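Local atomic coordinates of uncharacterized protein PSPTO_0244 (Pseudomonas syringae pv. tomato, PDB entry 3MYX), a protein that is of unknown function but has a cupin fold and is probably related to (S)-ureidoglycine aminohydrolase. Residues T20-G25 / A49-F54; A134-S139 / Y230-Y235; G170-T175 / C223-T228. All coordinates share one frame; numbering follows the deposited sequence. Where two conformers were deposited one is given.

Contact 1: T20-G25 / A49-F54; sequences TEFTTG and AGIVEF
The phenyl ring of Phe22 is approached from the 49-54 strand on one face and at one edge. Over the face lies the CG1-CD1 arm of Ile51. Its CD1 stands above the rim at the CE2-CZ bond, with Ile51 CD1 4.4 Å from Phe22 CE2, while the shortest approach is 4.0 Å, from Ile51 CG1 to Phe22 CE2. At the edge, close to the ring plane, is Gly50, whose CA is 4.2 Å from Phe22 CE2; with no side chain on Gly50, the ring rim meets bare backbone. The face turned from Ile51 is met by the neighbouring Thr20, whose CG2 stands 3.9 Å from the plane, displaced toward the rim. The two side chains of the apolar pair run at about a right angle to each other. Ile51 has CG1 between its backbone N and its carbonyl carbon (chi1 66°), and the extended bond to CD1 (chi2 175°) carries the methyl out across the ring.

No hydrogen bond joins the two segments, and the CA atoms of Phe22 and Gly50 are 7.2 Å apart, because strand 37-39 lies between 23-24 and 47-54 in a curled antiparallel sheet, as expected of a cupin beta-barrel. Phe22 thus reaches past the intervening strand 37-39 to 47-54. Its side chain also rests on Arg38 and Ala40, and Ile51 packs on Arg38 as well. Backbone bonds from Thr23 to Thr39 and from Gly25 to Arg37 hold the outer strand in place, while Gly50 pairs on its other side with Phe113.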
loop_
_atom_site.group_PDB
_atom_site.type_symbol
_atom_site.label_atom_id
_atom_site.label_comp_id
_atom_site.label_asym_id
_atom_site.label_seq_id
_atom_site.Cartn_x
_atom_site.Cartn_y
_atom_site.Cartn_z
ATOM N N THR A 20 -9.162 12.481 4.014
ATOM C CA THR A 20 -8.997 11.422 4.982
ATOM C C THR A 20 -8.595 11.864 6.385
ATOM O O THR A 20 -7.701 12.691 6.573
ATOM C CB THR A 20 -7.939 10.486 4.392
ATOM O OG1 THR A 20 -8.386 10.101 3.084
ATOM C CG2 THR A 20 -7.719 9.253 5.260
ATOM N N GLU A 21 -9.287 11.302 7.369
ATOM C CA GLU A 21 -8.963 11.531 8.766
ATOM C C GLU A 21 -7.886 10.543 9.209
ATOM O O GLU A 21 -7.981 9.340 8.936
ATOM C CB GLU A 21 -10.214 11.368 9.638
ATOM C CG GLU A 21 -11.371 12.284 9.238
ATOM C CD GLU A 21 -11.107 13.736 9.568
ATOM O OE1 GLU A 21 -10.102 14.018 10.251
ATOM O OE2 GLU A 21 -11.911 14.596 9.153
ATOM N N PHE A 22 -6.862 11.048 9.881
ATOM C CA PHE A 22 -5.799 10.198 10.432
ATOM C C PHE A 22 -5.771 10.287 11.958
ATOM O O PHE A 22 -5.927 11.378 12.529
ATOM C CB PHE A 22 -4.435 10.643 9.905
ATOM C CG PHE A 22 -4.283 10.534 8.405
ATOM C CD1 PHE A 22 -4.631 11.591 7.586
ATOM C CD2 PHE A 22 -3.764 9.383 7.828
ATOM C CE1 PHE A 22 -4.479 11.501 6.206
ATOM C CE2 PHE A 22 -3.603 9.284 6.447
ATOM C CZ PHE A 22 -3.952 10.348 5.638
ATOM N N THR A 23 -5.539 9.148 12.598
ATOM C CA THR A 23 -5.333 9.065 14.033
ATOM C C THR A 23 -3.839 9.088 14.300
ATOM O O THR A 23 -3.106 8.240 13.769
ATOM C CB THR A 23 -5.925 7.755 14.591
ATOM O OG1 THR A 23 -7.346 7.800 14.463
ATOM C CG2 THR A 23 -5.574 7.558 16.074
ATOM N N THR A 24 -3.383 10.040 15.113
ATOM C CA THR A 24 -1.975 10.135 15.475
ATOM C C THR A 24 -1.646 9.283 16.706
ATOM O O THR A 24 -2.347 9.345 17.728
ATOM C CB THR A 24 -1.582 11.587 15.753
ATOM O OG1 THR A 24 -1.741 12.351 14.560
ATOM C CG2 THR A 24 -0.158 11.696 16.221
ATOM N N GLY A 25 -0.565 8.514 16.612
ATOM C CA GLY A 25 -0.065 7.733 17.728
ATOM C C GLY A 25 0.304 6.325 17.322
ATOM O O GLY A 25 0.075 5.908 16.198
ATOM N N ALA A 49 -3.441 0.984 7.689
ATOM C CA ALA A 49 -2.947 1.785 6.581
ATOM C C ALA A 49 -2.954 3.257 6.953
ATOM O O ALA A 49 -3.780 3.699 7.747
ATOM C CB ALA A 49 -3.783 1.536 5.292
ATOM N N GLY A 50 -2.036 4.014 6.372
ATOM C CA GLY A 50 -1.953 5.422 6.669
ATOM C C GLY A 50 -0.686 6.015 6.102
ATOM O O GLY A 50 -0.209 5.585 5.044
ATOM N N ILE A 51 -0.174 7.027 6.806
ATOM C CA ILE A 51 1.104 7.631 6.463
ATOM C C ILE A 51 1.979 7.753 7.710
ATOM O O ILE A 51 1.508 7.702 8.855
ATOM C CB ILE A 51 0.939 9.011 5.749
ATOM C CG1 ILE A 51 0.321 10.046 6.706
ATOM C CG2 ILE A 51 0.123 8.850 4.450
ATOM C CD1 ILE A 51 0.229 11.460 6.145
ATOM N N VAL A 52 3.278 7.837 7.467
ATOM C CA VAL A 52 4.263 8.124 8.501
ATOM C C VAL A 52 5.013 9.388 8.089
ATOM O O VAL A 52 5.434 9.514 6.934
ATOM C CB VAL A 52 5.252 6.970 8.725
ATOM C CG1 VAL A 52 6.366 7.378 9.688
ATOM C CG2 VAL A 52 4.501 5.740 9.241
ATOM N N GLU A 53 5.121 10.330 9.021
ATOM C CA GLU A 53 5.963 11.511 8.873
ATOM C C GLU A 53 7.141 11.327 9.823
ATOM O O GLU A 53 6.948 11.148 11.020
ATOM C CB GLU A 53 5.160 12.773 9.207
ATOM C CG GLU A 53 3.985 12.966 8.267
ATOM C CD GLU A 53 3.213 14.256 8.446
ATOM O OE1 GLU A 53 3.673 15.151 9.167
ATOM O OE2 GLU A 53 2.130 14.363 7.848
ATOM N N PHE A 54 8.358 11.362 9.301
ATOM C CA PHE A 54 9.527 11.107 10.115
ATOM C C PHE A 54 10.748 11.778 9.507
ATOM O O PHE A 54 10.812 11.981 8.288
ATOM C CB PHE A 54 9.722 9.594 10.237
ATOM C CG PHE A 54 10.470 9.167 11.464
ATOM C CD1 PHE A 54 9.920 9.335 12.727
ATOM C CD2 PHE A 54 11.703 8.536 11.361
ATOM C CE1 PHE A 54 10.595 8.909 13.858
ATOM C CE2 PHE A 54 12.382 8.099 12.506
ATOM C CZ PHE A 54 11.832 8.305 13.741
#

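Contact 2: A134-S139 / Y230-Y235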
loop_
_atom_site.group_PDB
_atom_site.type_symbol
_atom_site.label_atom_id
_atom_site.label_comp_id
_atom_site.label_asym_id
_atom_site.label_seq_id
_atom_site.Cartn_x
_atom_site.Cartn_y
_atom_site.Cartn_z
ATOM N N ALA A 134 9.472 -3.704 -12.549
ATOM C CA ALA A 134 9.449 -5.164 -12.456
ATOM C C ALA A 134 8.790 -5.792 -13.686
ATOM O O ALA A 134 7.786 -5.277 -14.220
ATOM C CB ALA A 134 8.688 -5.580 -11.193
ATOM N N LEU A 135 9.315 -6.933 -14.112
ATOM C CA LEU A 135 8.720 -7.686 -15.216
ATOM C C LEU A 135 7.529 -8.496 -14.701
ATOM O O LEU A 135 7.616 -9.149 -13.656
ATOM C CB LEU A 135 9.752 -8.638 -15.821
ATOM C CG LEU A 135 11.003 -7.956 -16.375
ATOM C CD1 LEU A 135 12.022 -9.012 -16.809
ATOM C CD2 LEU A 135 10.622 -7.069 -17.533
ATOM N N LEU A 136 6.421 -8.443 -15.437
ATOM C CA LEU A 136 5.149 -8.986 -14.979
ATOM C C LEU A 136 4.710 -10.154 -15.844
ATOM O O LEU A 136 5.109 -10.286 -16.993
ATOM C CB LEU A 136 4.077 -7.905 -15.025
ATOM C CG LEU A 136 4.412 -6.540 -14.418
ATOM C CD1 LEU A 136 3.158 -5.661 -14.479
ATOM C CD2 LEU A 136 4.951 -6.661 -12.964
ATOM N N THR A 137 3.871 -11.013 -15.288
ATOM C CA THR A 137 3.304 -12.126 -16.035
ATOM C C THR A 137 1.766 -12.083 -15.933
ATOM O O THR A 137 1.224 -11.525 -14.982
ATOM C CB THR A 137 3.821 -13.455 -15.503
ATOM O OG1 THR A 137 3.497 -13.543 -14.120
ATOM C CG2 THR A 137 5.351 -13.563 -15.689
ATOM N N PRO A 138 1.053 -12.682 -16.893
ATOM C CA PRO A 138 -0.412 -12.610 -16.863
ATOM C C PRO A 138 -1.052 -12.997 -15.533
ATOM O O PRO A 138 -0.624 -13.959 -14.866
ATOM C CB PRO A 138 -0.819 -13.586 -17.963
ATOM C CG PRO A 138 0.275 -13.467 -18.953
ATOM C CD PRO A 138 1.544 -13.317 -18.137
ATOM N N SER A 139 -2.060 -12.219 -15.144
ATOM C CA SER A 139 -2.787 -12.419 -13.900
ATOM C C SER A 139 -4.288 -12.341 -14.153
ATOM O O SER A 139 -4.726 -11.968 -15.235
ATOM C CB SER A 139 -2.331 -11.384 -12.867
ATOM O OG SER A 139 -2.544 -10.058 -13.332
ATOM N N TYR A 230 -4.365 2.483 -19.728
ATOM C CA TYR A 230 -3.454 1.636 -18.985
ATOM C C TYR A 230 -3.211 2.148 -17.578
ATOM O O TYR A 230 -3.054 3.358 -17.352
ATOM C CB TYR A 230 -2.132 1.624 -19.737
ATOM C CG TYR A 230 -0.999 0.875 -19.098
ATOM C CD1 TYR A 230 -0.884 -0.503 -19.237
ATOM C CD2 TYR A 230 -0.016 1.539 -18.402
ATOM C CE1 TYR A 230 0.202 -1.181 -18.698
ATOM C CE2 TYR A 230 1.067 0.873 -17.868
ATOM C CZ TYR A 230 1.177 -0.488 -18.003
ATOM O OH TYR A 230 2.288 -1.139 -17.486
ATOM N N VAL A 231 -3.131 1.222 -16.630
ATOM C CA VAL A 231 -2.759 1.511 -15.250
ATOM C C VAL A 231 -1.667 0.557 -14.826
ATOM O O VAL A 231 -1.711 -0.627 -15.141
ATOM C CB VAL A 231 -3.981 1.391 -14.312
ATOM C CG1 VAL A 231 -3.579 1.493 -12.849
ATOM C CG2 VAL A 231 -5.017 2.466 -14.634
ATOM N N ARG A 232 -0.684 1.079 -14.104
ATOM C CA ARG A 232 0.321 0.257 -13.443
ATOM C C ARG A 232 0.403 0.705 -12.009
ATOM O O ARG A 232 0.421 1.922 -11.750
ATOM C CB ARG A 232 1.660 0.399 -14.138
ATOM C CG ARG A 232 2.793 -0.421 -13.552
ATOM C CD ARG A 232 4.060 -0.128 -14.338
ATOM N NE ARG A 232 5.178 -0.984 -13.992
ATOM C CZ ARG A 232 5.517 -2.140 -14.589
ATOM N NH1 ARG A 232 4.836 -2.691 -15.581
ATOM N NH2 ARG A 232 6.550 -2.766 -14.139
ATOM N N LYS A 233 0.468 -0.243 -11.087
ATOM C CA LYS A 233 0.464 0.108 -9.676
ATOM C C LYS A 233 1.340 -0.795 -8.843
ATOM O O LYS A 233 1.502 -1.967 -9.171
ATOM C CB LYS A 233 -0.967 0.064 -9.127
ATOM C CG LYS A 233 -1.544 -1.313 -8.975
ATOM C CD LYS A 233 -3.058 -1.292 -8.817
ATOM C CE LYS A 233 -3.594 -2.664 -8.515
ATOM N NZ LYS A 233 -5.106 -2.678 -8.466
ATOM N N PHE A 234 1.863 -0.239 -7.746
ATOM C CA PHE A 234 2.287 -1.043 -6.625
ATOM C C PHE A 234 1.024 -1.453 -5.891
ATOM O O PHE A 234 0.078 -0.652 -5.759
ATOM C CB PHE A 234 3.118 -0.228 -5.639
ATOM C CG PHE A 234 4.517 0.065 -6.079
ATOM C CD1 PHE A 234 5.419 -0.966 -6.277
ATOM C CD2 PHE A 234 4.981 1.377 -6.181
ATOM C CE1 PHE A 234 6.746 -0.696 -6.617
ATOM C CE2 PHE A 234 6.308 1.644 -6.527
ATOM C CZ PHE A 234 7.184 0.624 -6.741
ATOM N N TYR A 235 1.018 -2.669 -5.352
ATOM C CA TYR A 235 -0.081 -3.117 -4.520
ATOM C C TYR A 235 0.405 -3.863 -3.293
ATOM O O TYR A 235 1.477 -4.489 -3.302
ATOM C CB TYR A 235 -1.038 -4.013 -5.294
ATOM C CG TYR A 235 -0.424 -5.303 -5.799
ATOM C CD1 TYR A 235 -0.353 -6.439 -4.983
ATOM C CD2 TYR A 235 0.120 -5.382 -7.071
ATOM C CE1 TYR A 235 0.211 -7.623 -5.443
ATOM C CE2 TYR A 235 0.692 -6.548 -7.521
ATOM C CZ TYR A 235 0.742 -7.657 -6.722
ATOM O OH TYR A 235 1.348 -8.794 -7.241
#
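A single side-chain-to-backbone hydrogen bond from Arg232 to Ala134, flanked by a van der Waals contact of a Leu136 methyl with the guanidinium, makes up this contact between the C-terminal strand 231-237 and the loop that leads into edge strand 137-139 of a seven-stranded antiparallel sheet. Strand 231-237 belongs largely to the EutQ-like cupin domain, and the contact pins the loop onto that domain's sheet. Arg232 NH2 donates to Ala134 O over 2.8 Å, with an N-H...O angle of 143°. The donor lies in the carbonyl plane on a lone pair, at a C=O...N angle of 135°, and the oxygen is close to the guanidinium plane, so the bond uses the edge of the flat group. The Arg232 chain is extended from CA to NE, with the guanidinium then turned about a right angle, and it bridges backbones whose CA atoms, at Leu136 and Arg232, are 10.5 Å apart.

Leu136 comes up to the other terminal nitrogen at a slant. Its CD1 lies 3.6 Å from Arg232 NH1, and its CG is 4.0 Å from the same atom. Meanwhile Arg232 NE bonds the carbonyl oxygen of Arg132, so that the guanidinium grips two backbone oxygens of one loop through two different nitrogens. This should fix its rotation. A weak, long ion pair from NH1 to Asp173 may add a little.

Strands 154-161 and 168-174 intervene between 137-139 and 231-237, and the contact passes over their side chains: Leu136 packs on Arg155, Asn157 and Asp173, and Arg232 lies on Val171. Farther along, Thr137 and Ser139 make backbone bonds to Ser156 and Cys154, while Arg232 pairs through its backbone with Ile193 and Glu194.

Contact 3: G170-T175 / C223-T228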
loop_
_atom_site.group_PDB
_atom_site.type_symbol
_atom_site.label_atom_id
_atom_site.label_comp_id
_atom_site.label_asym_id
_atom_site.label_seq_id
_atom_site.Cartn_x
_atom_site.Cartn_y
_atom_site.Cartn_z
ATOM N N GLY A 170 3.451 -6.340 -4.656
ATOM C CA GLY A 170 4.136 -6.354 -5.920
ATOM C C GLY A 170 3.706 -5.248 -6.843
ATOM O O GLY A 170 3.293 -4.178 -6.393
ATOM N N VAL A 171 3.834 -5.529 -8.135
ATOM C CA VAL A 171 3.513 -4.601 -9.188
ATOM C C VAL A 171 2.505 -5.280 -10.125
ATOM O O VAL A 171 2.616 -6.479 -10.401
ATOM C CB VAL A 171 4.779 -4.138 -9.942
ATOM C CG1 VAL A 171 4.424 -3.184 -11.128
ATOM C CG2 VAL A 171 5.756 -3.446 -9.000
ATOM N N TRP A 172 1.505 -4.504 -10.564
ATOM C CA TRP A 172 0.421 -4.980 -11.433
ATOM C C TRP A 172 0.200 -3.986 -12.536
ATOM O O TRP A 172 0.394 -2.779 -12.335
ATOM C CB TRP A 172 -0.851 -5.082 -10.619
ATOM C CG TRP A 172 -2.186 -5.382 -11.257
ATOM C CD1 TRP A 172 -2.765 -6.590 -11.351
ATOM C CD2 TRP A 172 -3.155 -4.435 -11.722
ATOM N NE1 TRP A 172 -4.034 -6.477 -11.872
ATOM C CE2 TRP A 172 -4.301 -5.152 -12.078
ATOM C CE3 TRP A 172 -3.171 -3.043 -11.849
ATOM C CZ2 TRP A 172 -5.453 -4.528 -12.538
ATOM C CZ3 TRP A 172 -4.312 -2.430 -12.306
ATOM C CH2 TRP A 172 -5.444 -3.171 -12.625
ATOM N N ASP A 173 -0.225 -4.465 -13.700
ATOM C CA ASP A 173 -0.708 -3.558 -14.725
ATOM C C ASP A 173 -1.916 -4.112 -15.445
ATOM O O ASP A 173 -2.258 -5.283 -15.312
ATOM C CB ASP A 173 0.410 -3.041 -15.665
ATOM C CG ASP A 173 0.894 -4.034 -16.737
ATOM O OD1 ASP A 173 0.317 -5.124 -16.976
ATOM O OD2 ASP A 173 1.937 -3.681 -17.365
ATOM N N SER A 174 -2.589 -3.233 -16.167
ATOM C CA SER A 174 -3.810 -3.616 -16.845
ATOM C C SER A 174 -4.129 -2.665 -17.973
ATOM O O SER A 174 -3.915 -1.462 -17.868
ATOM C CB SER A 174 -4.997 -3.601 -15.872
ATOM O OG SER A 174 -6.163 -4.145 -16.459
ATOM N N THR A 175 -4.718 -3.228 -19.009
ATOM C CA THR A 175 -5.394 -2.471 -20.049
ATOM C C THR A 175 -6.706 -1.915 -19.439
ATOM O O THR A 175 -7.083 -2.256 -18.309
ATOM C CB THR A 175 -5.617 -3.376 -21.272
ATOM O OG1 THR A 175 -6.471 -4.468 -20.927
ATOM C CG2 THR A 175 -4.294 -3.927 -21.822
ATOM N N CYS A 223 -16.972 -0.262 -4.036
ATOM C CA CYS A 223 -16.080 0.429 -4.937
ATOM C C CYS A 223 -16.411 0.017 -6.376
ATOM O O CYS A 223 -16.390 -1.193 -6.599
ATOM C CB CYS A 223 -14.675 -0.058 -4.563
ATOM S SG CYS A 223 -13.278 0.703 -5.342
ATOM N N LYS A 224 -16.604 0.967 -7.282
ATOM C CA LYS A 224 -16.631 0.733 -8.715
ATOM C C LYS A 224 -15.289 1.179 -9.277
ATOM O O LYS A 224 -14.792 2.205 -8.883
ATOM C CB LYS A 224 -17.742 1.569 -9.328
ATOM C CG LYS A 224 -17.922 1.396 -10.805
ATOM C CD LYS A 224 -18.875 2.434 -11.345
ATOM C CE LYS A 224 -18.890 2.425 -12.851
ATOM N NZ LYS A 224 -19.317 1.104 -13.380
ATOM N N TRP A 225 -14.719 0.387 -10.184
ATOM C CA TRP A 225 -13.484 0.737 -10.877
ATOM C C TRP A 225 -13.809 1.118 -12.311
ATOM O O TRP A 225 -14.483 0.351 -13.014
ATOM C CB TRP A 225 -12.544 -0.466 -10.890
ATOM C CG TRP A 225 -11.322 -0.340 -11.780
ATOM C CD1 TRP A 225 -11.300 -0.294 -13.147
ATOM C CD2 TRP A 225 -9.947 -0.261 -11.365
ATOM N NE1 TRP A 225 -10.012 -0.192 -13.601
ATOM C CE2 TRP A 225 -9.163 -0.195 -12.534
ATOM C CE3 TRP A 225 -9.298 -0.277 -10.124
ATOM C CZ2 TRP A 225 -7.777 -0.073 -12.497
ATOM C CZ3 TRP A 225 -7.927 -0.154 -10.096
ATOM C CH2 TRP A 225 -7.181 -0.076 -11.271
ATOM N N THR A 226 -13.303 2.266 -12.752
ATOM C CA THR A 226 -13.300 2.653 -14.168
ATOM C C THR A 226 -11.944 3.202 -14.549
ATOM O O THR A 226 -11.499 4.218 -14.018
ATOM C CB THR A 226 -14.346 3.733 -14.496
ATOM O OG1 THR A 226 -15.609 3.326 -13.986
ATOM C CG2 THR A 226 -14.445 3.929 -16.024
ATOM N N SER A 227 -11.298 2.546 -15.501
ATOM C CA SER A 227 -10.093 3.072 -16.119
ATOM C C SER A 227 -10.320 3.128 -17.621
ATOM O O SER A 227 -10.864 2.202 -18.217
ATOM C CB SER A 227 -8.865 2.233 -15.771
ATOM O OG SER A 227 -9.012 0.874 -16.140
ATOM N N THR A 228 -9.909 4.229 -18.227
ATOM C CA THR A 228 -10.035 4.396 -19.673
ATOM C C THR A 228 -8.683 4.292 -20.372
ATOM O O THR A 228 -8.609 4.399 -21.579
ATOM C CB THR A 228 -10.717 5.745 -20.004
ATOM O OG1 THR A 228 -9.949 6.805 -19.436
ATOM C CG2 THR A 228 -12.169 5.774 -19.468
HETATM O O HOH W 1 -6.493 0.062 -16.584
#
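Trp172 and Trp225 reach toward each other from opposite directions and meet along the CZ3-CH2 bond of Trp172 and the CH2-CZ2 bond of Trp225. In both, CG is anti to the backbone N, at chi1 172° for Trp172 and 170° for Trp225, which sends each indole across toward the other strand. The second torsion then sets each ring plane: it is near a right angle in Trp172, smaller and of opposite sign in Trp225. The rings meet obliquely, with planes at 83° and six-ring centroids 5.7 Å apart. CH2 of Trp172 lies 3.8 Å from CH2 of Trp225, and CZ3 of Trp172 is 3.9 Å from that same carbon.

The orientation of Trp225 is secured by its own strand. NE1 donates to Ser227 OG over 2.9 Å, somewhat tilted from the ring plane, and the same oxygen is bonded to Tyr177 N and to a water at 2.7 Å from Ser227 OG. A long bond of 3.3 Å from this water to Ser174 O, whose proton other acceptors may share, would link the two strands. Ser174 OG is engaged within its own segment, donating to Thr175 O at 2.8 Å. The polar atoms thus gather at one side of the aromatic pair.

The two tryptophans join strands 168-174 and 222-227, which belong to different sheets of the EutQ-like cupin domain. A 1,2-ethanediol, probably from the crystallisation liquor, lies about 4 Å from the Trp172 side chain and may mark a pocket. Around the pair, Lys233 of strand 231-237 makes a cation-pi contact with Trp172, Tyr177 stacks on Trp225, and strand 197-201 packs against Trp225 through Val197 and Leu199.

In the fold
From the N terminus, strand 7-11 first pairs with strand 214-217 of the sheet that carries contact 2. The chain then enters the first half of the fold, where contact 1 closes a loop of 23 residues and ties the lead-in to strand 23-24 to strand 47-54. It is complete before the others open, and lies across the chain's centre from them. Contact 2 spans 90 residues, joining 134-139 to the C-terminal strand. Nested inside that loop, contact 3 closes one of 47 residues, joining strand 168-174 of the seven-stranded sheet to 222-227 of another. Contacts 2 and 3 touch: Tyr230 OH lies 2.6 Å from Asp173 OD2, probably hydrogen-bonded.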